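PDB 6R2J: Endoglucanase(Endo-1,4-beta-glucanase)protein from Pseudomonas stutzeri, which probably hydrolyses the beta-1,4-glycosidic bonds of cellulose as a family 5 endoglucanase, and here holds cellobiose. Local coordinates for residues A[44-48]-A[89-93]; A[225-231]-A[264-269]; A[160-164]-A[194-200]; A[61-67]-A[100-105]; A[9-13]-A[316-321]. All coordinates share one frame; numbering follows the deposited sequence.

Overall arrangement
All five contacts lie in the periphery of one (beta/alpha)8 TIM barrel, their centres 17 to 20 Å from that of the chain, and none touches another. Along the chain, interaction 5 opens first and closes last, enclosing the rest; interactions 1 and 4 alternate, followed by interaction 3 and then interaction 2. Interactions 1, 3 and 5 each involve a loop leading into a barrel strand (93-98, 201-206 and 14-18), whereas interaction 4 joins the loops that leave strands 54-59 and 93-98. Interaction 2 sets the start of helix 229-244 and the turn before it against helix 260-276. Interactions 4 and 5 have centres about 34 Å apart. Together the five join helices, loops and both end regions of the chain around the strands.

Interaction 1 (A[44-48]-A[89-93]); sequences FKYYA and QNGQK
The carbonyl oxygen of Phe44 is gripped by two donors: Ala48 N, in the regular turn of the helix at 3.0 Å, and the side-chain NE2 of Gln92, which reaches Phe44 O at 3.0 Å in a weak, bent bond (134°). Gln92 gets there because its chain runs nearly straight beyond CG (chi2 152°), and its NE2 also donates to Ile52 O. The other branch of the same amide, OE1, meets the rim of the Phe44 ring in the plane of the ring, 3.3 Å from CD1, with the amide turned 60° from the ring. Asn90 packs alongside. Its ND2 lies 3.6 Å from Phe44 CB and is bonded to Leu86 O, while OD1 rests 3.7 Å from Lys45 CA. Ala48 sets its methyl CB 3.7 Å from Asn90 O. Asn90 and Gln92 flank Gly91, the positive-phi C-prime residue of the Schellman motif that ends helix 74-89, where the chain turns toward strand 93-98. Helix 41-49 thus packs beside this helix-to-strand turn of the barrel: Phe44 leans on Leu86 and Ala87 of helix 74-89, and Tyr47, whose OH bonds to Glu297, on Val16 and Ile18 of strand 14-18.

Interaction 2 (A[225-231]-A[264-269]); sequences IDPMIGV and QAMDNL
Asn268 and Pro227 make the straight bond of this contact: ND2 donates to Pro227 O at 2.9 Å and 177°. The oxygen lies in the plane of the Asn268 amide, although the donor stands 54° out of the carbonyl plane. Pro227 O also receives the CA-H of Ala265 (3.4 Å from CA) and a hydrogen from water 1. That water bridges the segments, donating to Ala265 O at 2.8 Å as well and accepting from Val231 N. Around this polar knot, Pro227 CB packs on Gln264 CG at 3.7 Å, and Met228, its chain bent back at chi2 and chi3, brings SD to 3.8 Å from Asn268 ND2. At the start of the helix, Gly230 lets the backbones close to 5.0 Å between its CA and that of Leu269; a side chain there would collide with Leu269. Asp226 sets up the turn: its OD1 accepts from Met228 N, a capping bond in the type I turn that leads into helix 229-244. Leucine in place of Asn268 would probably leave Pro227 O without its straight N-H donor and the turn less firmly held to helix 260-276. One carbonyl oxygen, served by both an asparagine and a water, thus holds the turn to that helix, with close packing around it.

Interaction 3 (A[160-164]-A[194-200]); sequences VDAIR and INDPADR
The guanidinium of Arg164 has the methyl CB of Ala198 over one face, 3.5 Å from NE, while the carboxylate of Asp196 and the carbonyl oxygen of Arg200 sit at its edge. This is where helix 152-166 of the TIM barrel meets the loop before strand 201-206, a loop shaped by a type I turn from Asp196 to Asp199 and by an Asx turn at Asp196. Arg164 grips the carboxylate side-on in a two-pronged salt bridge: NE to OD1 of Asp196 at 2.6 Å and NH2 to OD2 of Asp196 at 2.6 Å, both oxygens lying close to the guanidinium plane. The two planes are turned 29° apart; NE stands above the carboxylate plane at OD1, and NH2 comes to OD2 on its syn side, tilted out of that plane. From the opposite face come two backbone donors, Ala198 N to OD1 of Asp196 at 3.0 Å and Arg200 N to OD2 of Asp196 at 3.0 Å. Four N-H groups thus fix the rotation of the carboxylate and probably favour its ionised form. Arg164 reaches it by a bend at chi2 (-74°), beyond which the chain straightens through chi3. NH1 of Arg164 is bonded to Asp167 O and Thr170 O, so the same guanidinium also ties down the turn between helix 152-166 and strand 171-175. One turn earlier in the helix the contact becomes apolar, and both Val160 and Ile194 rest on Ile174 of that strand. The methyl CG2 of Val160 meets CG2 of Ile194 at 3.7 Å, and the other branch of Val160, CG1, lies 3.5 Å from Asn195 O.

Interaction 4 (A[61-67]-A[100-105]); sequences WERVQHS and NYGRYH
Tyr104 lies across Trp61, beginning with CB, which makes a CH-pi contact over the six-membered ring of the indole, 4.1 Å from its centroid. With CG anti to the backbone N (chi1 178°), the phenol ring runs on across the indole: CD1 stands 3.5 Å from Trp61 CD2, and the ring planes meet obliquely at 31°. CE1 passes Glu62 CG, and the tip OH donates to Gln65 O at 2.6 Å, coming from above that carbonyl plane. At its edge the indole is held by NE1, which gives a straight in-plane bond of 2.9 Å to Gln65 OE1; Gln65 NE2 in turn is bonded to Ser70 O. In the TIM barrel these segments follow the neighbouring parallel strands 54-59 and 93-98 at their C-terminal ends, and a type I' turn from Asn100 to Arg103 leads into the short strand 103-104. Asn100 and Glu62 stitch the two loops together. Asn100 OD1 takes the backbone N of Trp61 at 2.8 Å. Asn100 ND2 gives to Glu62 OE1 at 2.8 Å, amide and carboxylate being only 14° apart in plane, and also to Arg103 O. Glu62 OE2 uses its anti lone pair for His105 N at 2.8 Å. The aliphatic CG of Glu62 lies over the face of the His105 imidazole, whose NE2 donates to His66 O at 2.9 Å.

Interaction 5 (A[9-13]-A[316-321]); sequences GGLAL and NDCTAI
Leu11, Leu13 and Ile321 meet through methyls: Ile321 CD1 lies 3.7 Å from Leu11 CD1 and 3.8 Å from Leu13 CD2. The contact lays the C-terminal tail, which follows helix 305-311, against the lead-in to strand 14-18, the first strand of the TIM barrel; an Asx turn at Asn316 starts the tail segment. Leu13 CD1 adds an approach of 4.0 Å to Cys318 SG, whose disulfide to Cys277 ties the tail to the chain just before strand 280-285. Outward from this apolar patch, the amide of Asn316 pairs with both backbone polar atoms of Leu11. OD1 accepts Leu11 N at 3.0 Å and, forming the Asx turn, Cys318 N at 2.8 Å, while ND2 donates to Leu11 O at 2.8 Å on an in-plane lone pair. A chi1 of 68° sets CG between the backbone N and the carbonyl carbon, from where the amide faces Leu11. Replacing Asn316 by alanine would probably leave Leu11 N and Leu11 O without these mates and Cys318 N without its Asx-turn acceptor. At the polar edge Gly10 has no room for a side chain: its CA makes C-H...O contacts with Asn316 O at 3.2 Å and with Cys318 O at 3.4 Å.

Interaction 1 (A[44-48]-A[89-93])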
# COMPACT_ATOMS: atom_id res chain seq x y z
N PHE A 44 -7.87 -13.93 -5.16
CA PHE A 44 -8.16 -12.91 -6.16
C PHE A 44 -9.59 -13.03 -6.66
O PHE A 44 -10.23 -12.00 -6.92
CB PHE A 44 -7.17 -13.04 -7.29
CG PHE A 44 -5.75 -12.80 -6.85
CD1 PHE A 44 -5.21 -11.51 -6.89
CD2 PHE A 44 -4.94 -13.85 -6.37
CE1 PHE A 44 -3.92 -11.29 -6.51
CE2 PHE A 44 -3.62 -13.61 -5.97
CZ PHE A 44 -3.11 -12.34 -6.05
N LYS A 45 -10.09 -14.26 -6.80
CA LYS A 45 -11.47 -14.50 -7.21
C LYS A 45 -12.45 -13.98 -6.17
O LYS A 45 -13.45 -13.33 -6.51
CB LYS A 45 -11.67 -16.01 -7.42
CG LYS A 45 -13.06 -16.47 -7.92
CD LYS A 45 -13.65 -15.57 -8.98
CE LYS A 45 -14.88 -16.19 -9.62
NZ LYS A 45 -15.30 -17.47 -9.02
N TYR A 46 -12.21 -14.27 -4.89
CA TYR A 46 -13.10 -13.76 -3.86
C TYR A 46 -13.21 -12.23 -3.94
O TYR A 46 -14.31 -11.68 -3.96
CB TYR A 46 -12.63 -14.18 -2.46
CG TYR A 46 -13.50 -13.54 -1.39
CD1 TYR A 46 -14.78 -13.98 -1.16
CD2 TYR A 46 -13.03 -12.47 -0.64
CE1 TYR A 46 -15.58 -13.36 -0.20
CE2 TYR A 46 -13.79 -11.86 0.30
CZ TYR A 46 -15.07 -12.29 0.53
OH TYR A 46 -15.84 -11.67 1.48
N TYR A 47 -12.08 -11.53 -3.95
CA TYR A 47 -12.17 -10.07 -3.88
C TYR A 47 -12.73 -9.49 -5.16
O TYR A 47 -13.53 -8.56 -5.13
CB TYR A 47 -10.82 -9.46 -3.47
CG TYR A 47 -10.51 -9.82 -2.04
CD1 TYR A 47 -11.12 -9.14 -0.96
CD2 TYR A 47 -9.66 -10.87 -1.76
CE1 TYR A 47 -10.86 -9.50 0.36
CE2 TYR A 47 -9.38 -11.24 -0.46
CZ TYR A 47 -9.96 -10.56 0.61
OH TYR A 47 -9.64 -10.95 1.90
N ALA A 48 -12.37 -10.06 -6.31
CA ALA A 48 -13.05 -9.69 -7.55
C ALA A 48 -14.55 -9.89 -7.43
O ALA A 48 -15.35 -9.05 -7.87
CB ALA A 48 -12.53 -10.54 -8.71
N GLN A 89 -5.77 -11.81 -14.42
CA GLN A 89 -6.79 -12.70 -14.94
C GLN A 89 -8.15 -12.39 -14.33
O GLN A 89 -9.19 -12.63 -14.98
CB GLN A 89 -6.45 -14.15 -14.64
CG GLN A 89 -5.31 -14.72 -15.44
CD GLN A 89 -4.93 -16.13 -15.00
OE1 GLN A 89 -3.79 -16.46 -15.10
NE2 GLN A 89 -5.86 -16.93 -14.49
N ASN A 90 -8.17 -11.89 -13.10
CA ASN A 90 -9.39 -11.55 -12.40
C ASN A 90 -9.72 -10.08 -12.50
O ASN A 90 -10.43 -9.56 -11.63
CB ASN A 90 -9.29 -11.96 -10.94
CG ASN A 90 -9.49 -13.44 -10.75
OD1 ASN A 90 -10.64 -13.97 -10.81
ND2 ASN A 90 -8.38 -14.16 -10.51
N GLY A 91 -9.22 -9.39 -13.53
CA GLY A 91 -9.56 -8.00 -13.74
C GLY A 91 -9.07 -7.04 -12.69
O GLY A 91 -9.63 -5.95 -12.57
N GLN A 92 -8.01 -7.40 -11.97
CA GLN A 92 -7.41 -6.58 -10.92
C GLN A 92 -6.03 -6.05 -11.33
O GLN A 92 -5.34 -6.61 -12.19
CB GLN A 92 -7.28 -7.37 -9.60
CG GLN A 92 -8.60 -7.72 -8.94
CD GLN A 92 -8.57 -8.99 -8.11
OE1 GLN A 92 -7.73 -9.88 -8.28
NE2 GLN A 92 -9.49 -9.07 -7.19
N LYS A 93 -5.61 -4.97 -10.67
CA LYS A 93 -4.27 -4.42 -10.85
C LYS A 93 -3.63 -4.23 -9.48
O LYS A 93 -4.31 -3.92 -8.49
CB LYS A 93 -4.29 -3.14 -11.68
CG LYS A 93 -4.89 -3.35 -13.09
CD LYS A 93 -4.76 -2.11 -13.97
CE LYS A 93 -5.46 -2.32 -15.31
NZ LYS A 93 -5.52 -1.09 -16.18

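Interaction 2 (A[225-231]-A[264-269])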
# COMPACT_ATOMS: atom_id res chain seq x y z
N ILE A 225 -13.10 5.94 20.28
CA ILE A 225 -12.88 6.24 18.87
C ILE A 225 -13.99 7.18 18.38
O ILE A 225 -15.15 6.77 18.27
CB ILE A 225 -12.81 4.96 18.03
CG1 ILE A 225 -11.63 4.09 18.49
CG2 ILE A 225 -12.68 5.33 16.55
CD1 ILE A 225 -11.64 2.70 17.89
N ASP A 226 -13.64 8.44 18.04
CA ASP A 226 -14.63 9.36 17.50
C ASP A 226 -15.08 8.89 16.11
O ASP A 226 -14.27 8.40 15.33
CB ASP A 226 -14.02 10.76 17.38
CG ASP A 226 -15.03 11.81 16.98
OD1 ASP A 226 -15.61 11.69 15.87
OD2 ASP A 226 -15.24 12.78 17.76
N PRO A 227 -16.37 8.99 15.78
CA PRO A 227 -16.79 8.58 14.43
C PRO A 227 -16.12 9.35 13.29
O PRO A 227 -16.13 8.90 12.14
CB PRO A 227 -18.32 8.79 14.44
CG PRO A 227 -18.61 9.65 15.69
CD PRO A 227 -17.51 9.32 16.66
N MET A 228 -15.53 10.51 13.57
CA MET A 228 -14.92 11.34 12.54
C MET A 228 -13.39 11.34 12.59
O MET A 228 -12.75 12.07 11.81
CB MET A 228 -15.46 12.78 12.65
CG MET A 228 -16.94 12.93 12.32
SD MET A 228 -17.36 12.39 10.64
CE MET A 228 -16.95 13.83 9.65
N ILE A 229 -12.79 10.54 13.47
CA ILE A 229 -11.33 10.51 13.59
C ILE A 229 -10.69 10.09 12.28
O ILE A 229 -9.59 10.55 11.96
CB ILE A 229 -10.94 9.63 14.80
CG1 ILE A 229 -9.53 9.98 15.28
CG2 ILE A 229 -10.96 8.15 14.48
CD1 ILE A 229 -9.31 11.44 15.59
N GLY A 230 -11.37 9.28 11.48
CA GLY A 230 -10.80 8.93 10.21
C GLY A 230 -10.76 10.13 9.28
O GLY A 230 -9.76 10.36 8.60
N VAL A 231 -11.84 10.90 9.23
CA VAL A 231 -11.84 12.09 8.38
C VAL A 231 -10.85 13.14 8.89
O VAL A 231 -10.17 13.82 8.10
CB VAL A 231 -13.26 12.67 8.26
CG1 VAL A 231 -13.16 13.98 7.47
CG2 VAL A 231 -14.23 11.69 7.64
N GLN A 264 -17.96 2.87 12.56
CA GLN A 264 -18.48 4.16 12.17
C GLN A 264 -17.39 5.01 11.54
O GLN A 264 -17.62 5.66 10.52
CB GLN A 264 -19.04 4.89 13.37
CG GLN A 264 -20.06 5.91 12.94
CD GLN A 264 -21.31 5.24 12.42
OE1 GLN A 264 -21.76 4.22 12.97
NE2 GLN A 264 -21.86 5.77 11.33
N ALA A 265 -16.19 5.00 12.14
CA ALA A 265 -15.05 5.76 11.65
C ALA A 265 -14.65 5.33 10.26
O ALA A 265 -14.25 6.18 9.45
CB ALA A 265 -13.89 5.63 12.64
N MET A 266 -14.76 4.03 9.96
CA MET A 266 -14.42 3.55 8.63
C MET A 266 -15.43 4.02 7.61
O MET A 266 -15.05 4.49 6.54
CB MET A 266 -14.37 2.04 8.63
CG MET A 266 -14.04 1.42 7.31
SD MET A 266 -13.67 -0.36 7.44
CE MET A 266 -13.81 -0.93 5.72
N ASP A 267 -16.72 3.87 7.91
CA ASP A 267 -17.76 4.38 7.02
C ASP A 267 -17.56 5.86 6.68
O ASP A 267 -17.62 6.26 5.52
CB ASP A 267 -19.12 4.16 7.70
CG ASP A 267 -20.21 3.78 6.69
OD1 ASP A 267 -20.09 2.69 6.04
OD2 ASP A 267 -21.19 4.57 6.58
N ASN A 268 -17.29 6.68 7.69
CA ASN A 268 -17.15 8.10 7.40
C ASN A 268 -15.84 8.39 6.66
O ASN A 268 -15.79 9.31 5.84
CB ASN A 268 -17.21 8.88 8.70
CG ASN A 268 -18.55 8.81 9.33
OD1 ASN A 268 -19.57 8.80 8.63
ND2 ASN A 268 -18.58 8.78 10.66
N LEU A 269 -14.78 7.64 6.97
CA LEU A 269 -13.54 7.81 6.22
C LEU A 269 -13.74 7.50 4.74
O LEU A 269 -13.42 8.31 3.87
CB LEU A 269 -12.43 6.95 6.82
CG LEU A 269 -11.17 6.88 5.98
CD1 LEU A 269 -10.41 8.21 5.94
CD2 LEU A 269 -10.27 5.73 6.49
O HOH W 1 -13.97 8.81 10.29

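Interaction 3 (A[160-164]-A[194-200])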
# COMPACT_ATOMS: atom_id res chain seq x y z
N VAL A 160 13.21 6.33 -7.92
CA VAL A 160 12.36 6.84 -9.00
C VAL A 160 13.19 7.06 -10.27
O VAL A 160 12.82 6.60 -11.36
CB VAL A 160 11.63 8.13 -8.58
CG1 VAL A 160 11.03 8.78 -9.82
CG2 VAL A 160 10.60 7.86 -7.50
N ASP A 161 14.32 7.75 -10.14
CA ASP A 161 15.18 7.96 -11.31
C ASP A 161 15.48 6.64 -11.98
O ASP A 161 15.33 6.49 -13.20
CB ASP A 161 16.47 8.68 -10.90
CG ASP A 161 16.22 10.10 -10.43
OD1 ASP A 161 15.14 10.65 -10.72
OD2 ASP A 161 17.10 10.68 -9.77
N ALA A 162 15.87 5.64 -11.18
CA ALA A 162 16.26 4.34 -11.71
C ALA A 162 15.09 3.64 -12.39
O ALA A 162 15.24 3.08 -13.49
CB ALA A 162 16.82 3.46 -10.59
N ILE A 163 13.92 3.66 -11.76
CA ILE A 163 12.74 3.03 -12.35
C ILE A 163 12.43 3.66 -13.71
O ILE A 163 12.07 2.96 -14.67
CB ILE A 163 11.53 3.16 -11.40
CG1 ILE A 163 11.62 2.19 -10.21
CG2 ILE A 163 10.21 2.94 -12.18
CD1 ILE A 163 10.55 2.48 -9.10
N ARG A 164 12.52 4.98 -13.81
CA ARG A 164 12.13 5.69 -15.02
C ARG A 164 13.17 5.54 -16.11
O ARG A 164 12.90 5.96 -17.25
CB ARG A 164 11.87 7.17 -14.70
CG ARG A 164 10.70 7.40 -13.72
CD ARG A 164 9.40 7.15 -14.47
NE ARG A 164 8.21 7.54 -13.73
CZ ARG A 164 7.21 6.73 -13.47
NH1 ARG A 164 7.23 5.47 -13.88
NH2 ARG A 164 6.18 7.17 -12.79
N ILE A 194 9.18 14.58 -4.85
CA ILE A 194 9.98 13.73 -5.71
C ILE A 194 9.72 14.11 -7.17
O ILE A 194 8.59 14.40 -7.57
CB ILE A 194 9.65 12.24 -5.45
CG1 ILE A 194 9.75 11.94 -3.95
CG2 ILE A 194 10.55 11.32 -6.26
CD1 ILE A 194 11.18 12.07 -3.42
N ASN A 195 10.77 14.09 -7.97
CA ASN A 195 10.67 14.50 -9.35
C ASN A 195 10.35 13.30 -10.24
O ASN A 195 11.06 12.28 -10.20
CB ASN A 195 12.00 15.11 -9.78
CG ASN A 195 12.33 16.36 -9.02
OD1 ASN A 195 11.52 17.27 -8.92
ND2 ASN A 195 13.55 16.41 -8.46
N ASP A 196 9.27 13.42 -11.00
CA ASP A 196 8.85 12.40 -11.96
C ASP A 196 8.40 13.11 -13.23
O ASP A 196 7.26 13.61 -13.30
CB ASP A 196 7.76 11.47 -11.45
CG ASP A 196 7.40 10.39 -12.47
OD1 ASP A 196 8.17 10.14 -13.42
OD2 ASP A 196 6.35 9.75 -12.33
N PRO A 197 9.26 13.20 -14.24
CA PRO A 197 8.85 13.83 -15.50
C PRO A 197 7.76 13.04 -16.23
O PRO A 197 7.18 13.57 -17.19
CB PRO A 197 10.16 13.89 -16.32
CG PRO A 197 11.04 12.89 -15.70
CD PRO A 197 10.69 12.86 -14.24
N ALA A 198 7.49 11.79 -15.83
CA ALA A 198 6.43 11.00 -16.46
C ALA A 198 5.05 11.46 -15.98
O ALA A 198 4.04 11.04 -16.55
CB ALA A 198 6.59 9.47 -16.18
N ASP A 199 5.00 12.25 -14.89
CA ASP A 199 3.74 12.62 -14.24
C ASP A 199 2.93 11.37 -13.87
O ASP A 199 1.73 11.26 -14.13
CB ASP A 199 2.98 13.59 -15.13
CG ASP A 199 1.94 14.35 -14.39
OD1 ASP A 199 1.92 14.29 -13.15
OD2 ASP A 199 1.11 14.99 -15.05
N ARG A 200 3.61 10.39 -13.31
CA ARG A 200 2.94 9.16 -12.90
C ARG A 200 3.36 8.78 -11.50
O ARG A 200 3.79 7.66 -11.23
CB ARG A 200 3.16 8.04 -13.88
CG ARG A 200 2.29 8.17 -15.12
CD ARG A 200 2.62 6.98 -16.02
NE ARG A 200 1.71 6.90 -17.18
CZ ARG A 200 1.76 7.64 -18.28
NH1 ARG A 200 2.65 8.58 -18.33
NH2 ARG A 200 0.84 7.46 -19.26

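Interaction 4 (A[61-67]-A[100-105])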
# COMPACT_ATOMS: atom_id res chain seq x y z
N TRP A 61 12.40 -6.63 0.44
CA TRP A 61 13.62 -6.61 -0.37
C TRP A 61 14.51 -7.82 -0.05
O TRP A 61 15.05 -8.46 -0.96
CB TRP A 61 14.29 -5.25 -0.15
CG TRP A 61 15.54 -4.99 -0.88
CD1 TRP A 61 16.20 -5.81 -1.77
CD2 TRP A 61 16.33 -3.80 -0.76
NE1 TRP A 61 17.36 -5.21 -2.19
CE2 TRP A 61 17.46 -3.97 -1.60
CE3 TRP A 61 16.20 -2.61 -0.02
CZ2 TRP A 61 18.44 -2.99 -1.72
CZ3 TRP A 61 17.18 -1.66 -0.13
CH2 TRP A 61 18.30 -1.86 -0.97
N GLU A 62 14.59 -8.20 1.23
CA GLU A 62 15.48 -9.27 1.66
C GLU A 62 15.13 -10.61 1.03
O GLU A 62 15.99 -11.49 0.95
CB GLU A 62 15.44 -9.37 3.19
CG GLU A 62 16.09 -8.18 3.91
CD GLU A 62 15.13 -7.02 4.20
OE1 GLU A 62 13.99 -7.02 3.68
OE2 GLU A 62 15.51 -6.07 4.93
N ARG A 63 13.90 -10.80 0.58
CA ARG A 63 13.53 -12.05 -0.06
C ARG A 63 13.69 -12.01 -1.57
O ARG A 63 13.78 -13.09 -2.17
CB ARG A 63 12.11 -12.46 0.39
CG ARG A 63 12.05 -12.91 1.84
CD ARG A 63 10.64 -13.12 2.39
NE ARG A 63 10.73 -13.57 3.79
CZ ARG A 63 9.89 -13.25 4.79
NH1 ARG A 63 8.85 -12.47 4.57
NH2 ARG A 63 10.10 -13.73 6.01
N VAL A 64 13.69 -10.82 -2.19
CA VAL A 64 13.98 -10.70 -3.63
C VAL A 64 15.48 -10.60 -3.87
O VAL A 64 15.96 -10.96 -4.95
CB VAL A 64 13.26 -9.57 -4.39
CG1 VAL A 64 11.75 -9.80 -4.39
CG2 VAL A 64 13.67 -8.20 -3.84
N GLN A 65 16.24 -10.08 -2.89
CA GLN A 65 17.69 -9.96 -2.98
C GLN A 65 18.26 -10.30 -1.60
O GLN A 65 18.26 -9.47 -0.68
CB GLN A 65 18.11 -8.57 -3.44
CG GLN A 65 19.58 -8.50 -3.85
CD GLN A 65 19.98 -7.16 -4.42
OE1 GLN A 65 19.46 -6.13 -4.00
NE2 GLN A 65 20.88 -7.15 -5.39
N HIS A 66 18.80 -11.51 -1.46
CA HIS A 66 19.29 -11.93 -0.15
C HIS A 66 20.47 -11.09 0.34
O HIS A 66 20.69 -10.97 1.55
CB HIS A 66 19.72 -13.40 -0.19
CG HIS A 66 18.58 -14.37 -0.30
ND1 HIS A 66 18.76 -15.74 -0.28
CD2 HIS A 66 17.25 -14.17 -0.46
CE1 HIS A 66 17.59 -16.34 -0.41
NE2 HIS A 66 16.66 -15.41 -0.54
N SER A 67 21.26 -10.55 -0.58
CA SER A 67 22.38 -9.69 -0.24
C SER A 67 22.60 -8.71 -1.38
O SER A 67 22.18 -8.94 -2.51
CB SER A 67 23.65 -10.50 0.06
OG SER A 67 24.15 -11.15 -1.10
N ASN A 100 9.52 -2.29 3.56
CA ASN A 100 10.82 -2.32 4.21
C ASN A 100 11.17 -1.21 5.20
O ASN A 100 12.28 -1.24 5.75
CB ASN A 100 11.93 -2.43 3.15
CG ASN A 100 12.32 -3.86 2.86
OD1 ASN A 100 11.61 -4.57 2.18
ND2 ASN A 100 13.44 -4.30 3.39
N TYR A 101 10.30 -0.25 5.46
CA TYR A 101 10.48 0.66 6.60
C TYR A 101 11.77 1.49 6.53
O TYR A 101 12.33 1.86 7.56
CB TYR A 101 10.46 -0.13 7.92
CG TYR A 101 9.19 -0.91 8.14
CD1 TYR A 101 8.05 -0.30 8.58
CD2 TYR A 101 9.14 -2.25 7.87
CE1 TYR A 101 6.89 -1.02 8.74
CE2 TYR A 101 7.98 -2.97 8.03
CZ TYR A 101 6.85 -2.35 8.46
OH TYR A 101 5.70 -3.10 8.62
N GLY A 102 12.22 1.81 5.32
CA GLY A 102 13.46 2.55 5.14
C GLY A 102 14.74 1.77 5.37
O GLY A 102 15.81 2.39 5.49
N ARG A 103 14.68 0.42 5.41
CA ARG A 103 15.81 -0.37 5.87
C ARG A 103 15.99 -1.64 5.05
O ARG A 103 15.04 -2.17 4.47
CB ARG A 103 15.67 -0.76 7.35
CG ARG A 103 15.67 0.43 8.32
CD ARG A 103 15.04 0.07 9.67
NE ARG A 103 15.38 1.05 10.70
CZ ARG A 103 14.83 2.27 10.79
NH1 ARG A 103 13.91 2.67 9.90
NH2 ARG A 103 15.23 3.11 11.74
N TYR A 104 17.24 -2.13 5.03
CA TYR A 104 17.62 -3.39 4.40
C TYR A 104 18.49 -4.18 5.37
O TYR A 104 19.56 -3.70 5.78
CB TYR A 104 18.36 -3.11 3.08
CG TYR A 104 18.83 -4.39 2.40
CD1 TYR A 104 17.92 -5.32 1.95
CD2 TYR A 104 20.16 -4.69 2.28
CE1 TYR A 104 18.31 -6.49 1.38
CE2 TYR A 104 20.55 -5.89 1.71
CZ TYR A 104 19.60 -6.76 1.24
OH TYR A 104 19.94 -7.94 0.65
N HIS A 105 18.05 -5.38 5.75
CA HIS A 105 18.71 -6.18 6.78
C HIS A 105 18.97 -5.34 8.02
O HIS A 105 20.03 -5.43 8.66
CB HIS A 105 19.99 -6.85 6.27
CG HIS A 105 19.75 -8.07 5.43
ND1 HIS A 105 18.98 -9.13 5.86
CD2 HIS A 105 20.15 -8.38 4.17
CE1 HIS A 105 18.94 -10.05 4.92
NE2 HIS A 105 19.60 -9.60 3.87

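Interaction 5 (A[9-13]-A[316-321])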
# COMPACT_ATOMS: atom_id res chain seq x y z
N GLY A 9 -19.13 2.08 -14.12
CA GLY A 9 -18.62 3.43 -14.18
C GLY A 9 -17.86 3.81 -12.92
O GLY A 9 -17.98 3.18 -11.87
N GLY A 10 -17.06 4.84 -13.03
CA GLY A 10 -16.18 5.24 -11.95
C GLY A 10 -14.87 4.46 -11.94
O GLY A 10 -14.56 3.66 -12.85
N LEU A 11 -14.09 4.71 -10.88
CA LEU A 11 -12.80 4.05 -10.71
C LEU A 11 -12.86 3.02 -9.59
O LEU A 11 -13.67 3.13 -8.68
CB LEU A 11 -11.69 5.05 -10.42
CG LEU A 11 -11.55 6.18 -11.44
CD1 LEU A 11 -10.38 7.08 -11.01
CD2 LEU A 11 -11.34 5.65 -12.82
N ALA A 12 -12.00 1.99 -9.70
CA ALA A 12 -11.77 1.03 -8.60
C ALA A 12 -10.86 1.73 -7.60
O ALA A 12 -9.64 1.64 -7.69
CB ALA A 12 -11.15 -0.27 -9.08
N LEU A 13 -11.47 2.45 -6.65
CA LEU A 13 -10.73 3.26 -5.70
C LEU A 13 -10.34 2.48 -4.46
O LEU A 13 -9.23 2.65 -3.94
CB LEU A 13 -11.57 4.46 -5.25
CG LEU A 13 -11.86 5.60 -6.23
CD1 LEU A 13 -12.71 6.67 -5.47
CD2 LEU A 13 -10.58 6.25 -6.78
N ASN A 316 -18.65 4.88 -7.55
CA ASN A 316 -18.37 6.29 -7.73
C ASN A 316 -18.47 6.63 -9.21
O ASN A 316 -18.69 5.76 -10.06
CB ASN A 316 -16.99 6.65 -7.14
CG ASN A 316 -15.86 6.02 -7.91
OD1 ASN A 316 -15.48 6.52 -8.97
ND2 ASN A 316 -15.32 4.93 -7.40
N ASP A 317 -18.35 7.92 -9.51
CA ASP A 317 -18.33 8.43 -10.87
C ASP A 317 -17.08 9.26 -11.10
O ASP A 317 -17.12 10.23 -11.87
CB ASP A 317 -19.59 9.24 -11.19
CG ASP A 317 -19.79 10.42 -10.22
OD1 ASP A 317 -18.83 10.75 -9.45
OD2 ASP A 317 -20.91 11.00 -10.21
N CYS A 318 -15.98 8.91 -10.43
CA CYS A 318 -14.71 9.59 -10.61
C CYS A 318 -14.09 9.15 -11.94
O CYS A 318 -14.17 7.97 -12.33
CB CYS A 318 -13.75 9.15 -9.51
SG CYS A 318 -14.30 9.52 -7.86
N THR A 319 -13.44 10.08 -12.62
CA THR A 319 -12.66 9.76 -13.81
C THR A 319 -11.16 9.96 -13.63
O THR A 319 -10.37 9.43 -14.42
CB THR A 319 -13.17 10.56 -15.02
OG1 THR A 319 -13.45 11.91 -14.66
CG2 THR A 319 -14.43 9.95 -15.58
N ALA A 320 -10.73 10.66 -12.58
CA ALA A 320 -9.31 10.81 -12.29
C ALA A 320 -9.06 10.61 -10.80
O ALA A 320 -9.92 10.87 -9.95
CB ALA A 320 -8.78 12.19 -12.73
N ILE A 321 -7.84 10.14 -10.50
CA ILE A 321 -7.38 10.05 -9.12
C ILE A 321 -7.24 11.46 -8.56
O ILE A 321 -6.67 12.34 -9.22
CB ILE A 321 -6.08 9.23 -9.02
CG1 ILE A 321 -6.39 7.83 -9.56
CG2 ILE A 321 -5.57 9.24 -7.58
CD1 ILE A 321 -7.44 7.03 -8.74
O HOH W 2 -18.75 2.74 -9.63